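Local coordinates for RahU protein (Pseudomonas aeruginosa PAO1, PDB 6ZC2), which is an aegerolysin that interacts with membrane ceramide phosphorylethanolamine and, like its family, probably binds glycolipids, at residues W6-V11 with P57-S62. Sequence-based numbering, arbitrary orientation.
With EDO (1,2-ethanediol), chain G; EDO (1,2-ethanediol), chain C.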
ATOM      1  N   TRP A   6      -5.589  -6.478   8.532  1.00 10.65           N
ATOM      2  CA  TRP A   6      -5.233  -6.476   7.118  1.00 10.13           C
ATOM      3  C   TRP A   6      -5.500  -5.111   6.496  1.00 10.25           C
ATOM      4  O   TRP A   6      -6.345  -4.338   6.968  1.00 10.69           O
ATOM      5  CB  TRP A   6      -5.968  -7.581   6.336  1.00 10.80           C
ATOM      6  CG  TRP A   6      -7.473  -7.395   6.246  1.00 10.81           C
ATOM      7  CD1 TRP A   6      -8.400  -7.756   7.189  1.00 11.32           C
ATOM      8  CD2 TRP A   6      -8.218  -6.814   5.160  1.00 10.75           C
ATOM      9  NE1 TRP A   6      -9.665  -7.433   6.764  1.00 12.04           N
ATOM     10  CE2 TRP A   6      -9.582  -6.849   5.527  1.00 11.37           C
ATOM     11  CE3 TRP A   6      -7.866  -6.265   3.922  1.00 10.78           C
ATOM     12  CZ2 TRP A   6     -10.594  -6.367   4.695  1.00 12.75           C
ATOM     13  CZ3 TRP A   6      -8.876  -5.779   3.098  1.00 11.50           C
ATOM     14  CH2 TRP A   6     -10.225  -5.839   3.488  1.00 12.22           C
ATOM     15  N   ILE A   7      -4.760  -4.843   5.411  1.00  9.64           N
ATOM     16  CA  ILE A   7      -4.940  -3.687   4.539  1.00  9.28           C
ATOM     17  C   ILE A   7      -4.852  -4.187   3.102  1.00  9.15           C
ATOM     18  O   ILE A   7      -4.124  -5.136   2.801  1.00  9.69           O
ATOM     19  CB  ILE A   7      -3.864  -2.598   4.813  1.00  9.81           C
ATOM     20  CG1 ILE A   7      -4.141  -1.314   4.008  1.00 10.50           C
ATOM     21  CG2 ILE A   7      -2.457  -3.137   4.518  1.00 10.50           C
ATOM     22  CD1 ILE A   7      -3.183  -0.173   4.307  1.00 10.94           C
ATOM     23  N   ALA A   8      -5.599  -3.548   2.203  1.00  9.32           N
ATOM     24  CA  ALA A   8      -5.456  -3.796   0.773  1.00  9.34           C
ATOM     25  C   ALA A   8      -5.473  -2.442   0.080  1.00  8.89           C
ATOM     26  O   ALA A   8      -6.447  -1.694   0.211  1.00 10.09           O
ATOM     27  CB  ALA A   8      -6.566  -4.715   0.247  1.00 10.38           C
ATOM     28  N   VAL A   9      -4.394  -2.126  -0.639  1.00  8.81           N
ATOM     29  CA  VAL A   9      -4.208  -0.821  -1.269  1.00  8.68           C
ATOM     30  C   VAL A   9      -4.452  -0.956  -2.766  1.00  8.90           C
ATOM     31  O   VAL A   9      -3.717  -1.671  -3.460  1.00  9.65           O
ATOM     32  CB  VAL A   9      -2.806  -0.258  -0.989  1.00  9.34           C
ATOM     33  CG1 VAL A   9      -2.698   1.156  -1.530  1.00 10.39           C
ATOM     34  CG2 VAL A   9      -2.488  -0.319   0.509  1.00 10.74           C
ATOM     35  N   LYS A  10      -5.472  -0.258  -3.272  1.00  8.97           N
ATOM     36  CA  LYS A  10      -5.776  -0.232  -4.703  1.00  8.88           C
ATOM     37  C   LYS A  10      -4.939   0.875  -5.338  1.00  8.92           C
ATOM     38  O   LYS A  10      -5.153   2.058  -5.055  1.00  9.61           O
ATOM     39  CB  LYS A  10      -7.266   0.026  -4.921  1.00  9.70           C
ATOM     40  CG  LYS A  10      -7.679   0.025  -6.385  1.00 10.50           C
ATOM     41  CD  LYS A  10      -9.168   0.315  -6.554  1.00 10.99           C
ATOM     42  CE  LYS A  10      -9.528   0.495  -8.022  1.00 11.79           C
ATOM     43  NZ  LYS A  10     -11.007   0.428  -8.246  1.00 12.04           N
ATOM     44  N   VAL A  11      -3.979   0.501  -6.181  1.00  9.46           N
ATOM     45  CA  VAL A  11      -3.075   1.455  -6.824  1.00  9.38           C
ATOM     46  C   VAL A  11      -3.704   1.899  -8.143  1.00  8.92           C
ATOM     47  O   VAL A  11      -3.823   1.104  -9.084  1.00 10.11           O
ATOM     48  CB  VAL A  11      -1.681   0.849  -7.037  1.00 10.08           C
ATOM     49  CG1 VAL A  11      -0.760   1.852  -7.714  1.00 11.23           C
ATOM     50  CG2 VAL A  11      -1.102   0.387  -5.703  1.00 11.25           C
ATOM     51  N   PRO A  57      -6.058  -0.827 -12.449  1.00  9.98           N
ATOM     52  CA  PRO A  57      -5.544  -0.857 -11.072  1.00 10.17           C
ATOM     53  C   PRO A  57      -5.177  -2.261 -10.611  1.00  9.25           C
ATOM     54  O   PRO A  57      -5.794  -3.254 -11.008  1.00 10.46           O
ATOM     55  CB  PRO A  57      -6.709  -0.300 -10.244  1.00 11.63           C
ATOM     56  CG  PRO A  57      -7.436   0.585 -11.197  1.00 12.15           C
ATOM     57  CD  PRO A  57      -7.327  -0.082 -12.552  1.00 10.56           C
ATOM     58  N   GLN A  58      -4.154  -2.323  -9.753  1.00  9.34           N
ATOM     59  CA  GLN A  58      -3.737  -3.546  -9.081  1.00  9.33           C
ATOM     60  C   GLN A  58      -3.718  -3.298  -7.578  1.00  8.87           C
ATOM     61  O   GLN A  58      -3.595  -2.158  -7.126  1.00  9.96           O
ATOM     62  CB  GLN A  58      -2.348  -4.011  -9.555  1.00 10.22           C
ATOM     63  CG  GLN A  58      -2.308  -4.484 -10.998  1.00 11.41           C
ATOM     64  CD  GLN A  58      -0.920  -4.902 -11.427  1.00 11.93           C
ATOM     65  OE1 GLN A  58      -0.273  -5.716 -10.763  1.00 14.50           O
ATOM     66  NE2 GLN A  58      -0.441  -4.336 -12.527  1.00 12.10           N
ATOM     67  N   TRP A  59      -3.819  -4.377  -6.802  1.00  9.38           N
ATOM     68  CA  TRP A  59      -3.910  -4.297  -5.349  1.00  9.40           C
ATOM     69  C   TRP A  59      -2.661  -4.858  -4.673  1.00  9.04           C
ATOM     70  O   TRP A  59      -2.149  -5.913  -5.063  1.00 10.51           O
ATOM     71  CB  TRP A  59      -5.131  -5.073  -4.854  1.00 10.61           C
ATOM     72  CG  TRP A  59      -6.449  -4.480  -5.249  1.00 10.57           C
ATOM     73  CD1 TRP A  59      -7.043  -4.526  -6.484  1.00 11.79           C
ATOM     74  CD2 TRP A  59      -7.350  -3.761  -4.397  1.00 10.19           C
ATOM     75  NE1 TRP A  59      -8.256  -3.883  -6.450  1.00 11.88           N
ATOM     76  CE2 TRP A  59      -8.470  -3.408  -5.181  1.00 11.09           C
ATOM     77  CE3 TRP A  59      -7.318  -3.382  -3.047  1.00 10.31           C
ATOM     78  CZ2 TRP A  59      -9.562  -2.710  -4.654  1.00 11.87           C
ATOM     79  CZ3 TRP A  59      -8.396  -2.679  -2.529  1.00 11.54           C
ATOM     80  CH2 TRP A  59      -9.506  -2.353  -3.331  1.00 12.18           C
ATOM     81  N   ILE A  60      -2.189  -4.152  -3.645  1.00  8.93           N
ATOM     82  CA  ILE A  60      -1.125  -4.622  -2.758  1.00  9.09           C
ATOM     83  C   ILE A  60      -1.760  -4.856  -1.394  1.00  8.66           C
ATOM     84  O   ILE A  60      -2.256  -3.912  -0.766  1.00  9.44           O
ATOM     85  CB  ILE A  60       0.015  -3.598  -2.670  1.00  9.76           C
ATOM     86  CG1 ILE A  60       0.634  -3.393  -4.056  1.00 11.41           C
ATOM     87  CG2 ILE A  60       1.066  -4.051  -1.671  1.00 10.52           C
ATOM     88  CD1 ILE A  60       1.554  -2.211  -4.143  1.00 12.43           C
ATOM     89  N   ALA A  61      -1.754  -6.108  -0.935  1.00  9.08           N
ATOM     90  CA  ALA A  61      -2.467  -6.487   0.278  1.00  8.87           C
ATOM     91  C   ALA A  61      -1.509  -7.112   1.283  1.00  8.91           C
ATOM     92  O   ALA A  61      -0.587  -7.852   0.910  1.00  9.45           O
ATOM     93  CB  ALA A  61      -3.615  -7.460  -0.029  1.00 10.41           C
ATOM     94  N   SER A  62      -1.737  -6.816   2.563  1.00  8.76           N
ATOM     95  CA  SER A  62      -0.902  -7.335   3.634  1.00  9.28           C
ATOM     96  C   SER A  62      -1.767  -7.630   4.854  1.00  9.23           C
ATOM     97  O   SER A  62      -2.726  -6.903   5.131  1.00  9.88           O
ATOM     98  CB  SER A  62       0.196  -6.323   4.000  1.00 10.12           C
ATOM     99  OG  SER A  62       1.041  -6.794   5.039  1.00 10.17           O
TER
HETATM  100  C1  EDO G 206      -6.298  -7.533  -8.723  1.00 46.16           C
HETATM  101  O1  EDO G 206      -6.316  -7.873  -7.331  1.00 20.36           O
HETATM  102  C2  EDO G 206      -4.870  -7.626  -9.247  1.00 51.62           C
HETATM  103  O2  EDO G 206      -4.025  -6.760  -8.480  1.00 17.72           O
HETATM  104  C1  EDO C 202       0.608  -8.341  -4.746  0.80 13.70           C
HETATM  105  O1  EDO C 202      -0.191  -9.495  -5.046  0.80 13.46           O
HETATM  106  C2  EDO C 202       0.762  -8.236  -3.237  0.80 12.83           C
HETATM  107  O2  EDO C 202      -0.509  -8.003  -2.630  0.80 10.87           O
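Two central antiparallel strands of the mixed sheet in the aegerolysin beta-sandwich meet where I7, V9 and V11 pair with S62, I60 and Q58. I7 N to S62 O and S62 N to I7 O are both 2.9 Å; V9 and I60 likewise bond both ways, and V11 N adds a bond to Q58 O. Between these hydrogen-bonded pairs lie the non-hydrogen-bonded pairs A8–A61 and K10–W59, so that side chains alternate between the two faces. On the face of I7, V9, V11, I60 and S62, V11 CG2 meets I60 CD1 at 4.0 Å, I7 and V9 pack on F88 of the second sheet, and S62 OG is hydrogen-bonded to T72 OG1 and K31 O. The other face carries W59. CG anti to the carbonyl carbon (chi1 -67°) carries the indole over K10, whose CB stands 3.5 Å from the six-membered ring centroid, 7° off the normal, a CH-pi contact. A8 CB lies 3.6 Å from W59 CE3. The extended K10 chain continues until CE reaches P57 CB at 3.7 Å. Y35 also stacks on W59. W59 N and A61 N donate instead to O2 of two ethanediols, probably from the crystallisation liquor (2.9 and 2.8 Å). Five backbone bonds thus join the strands, apolar branches face the second sheet, and lysine methylenes cover an indole on the outer face.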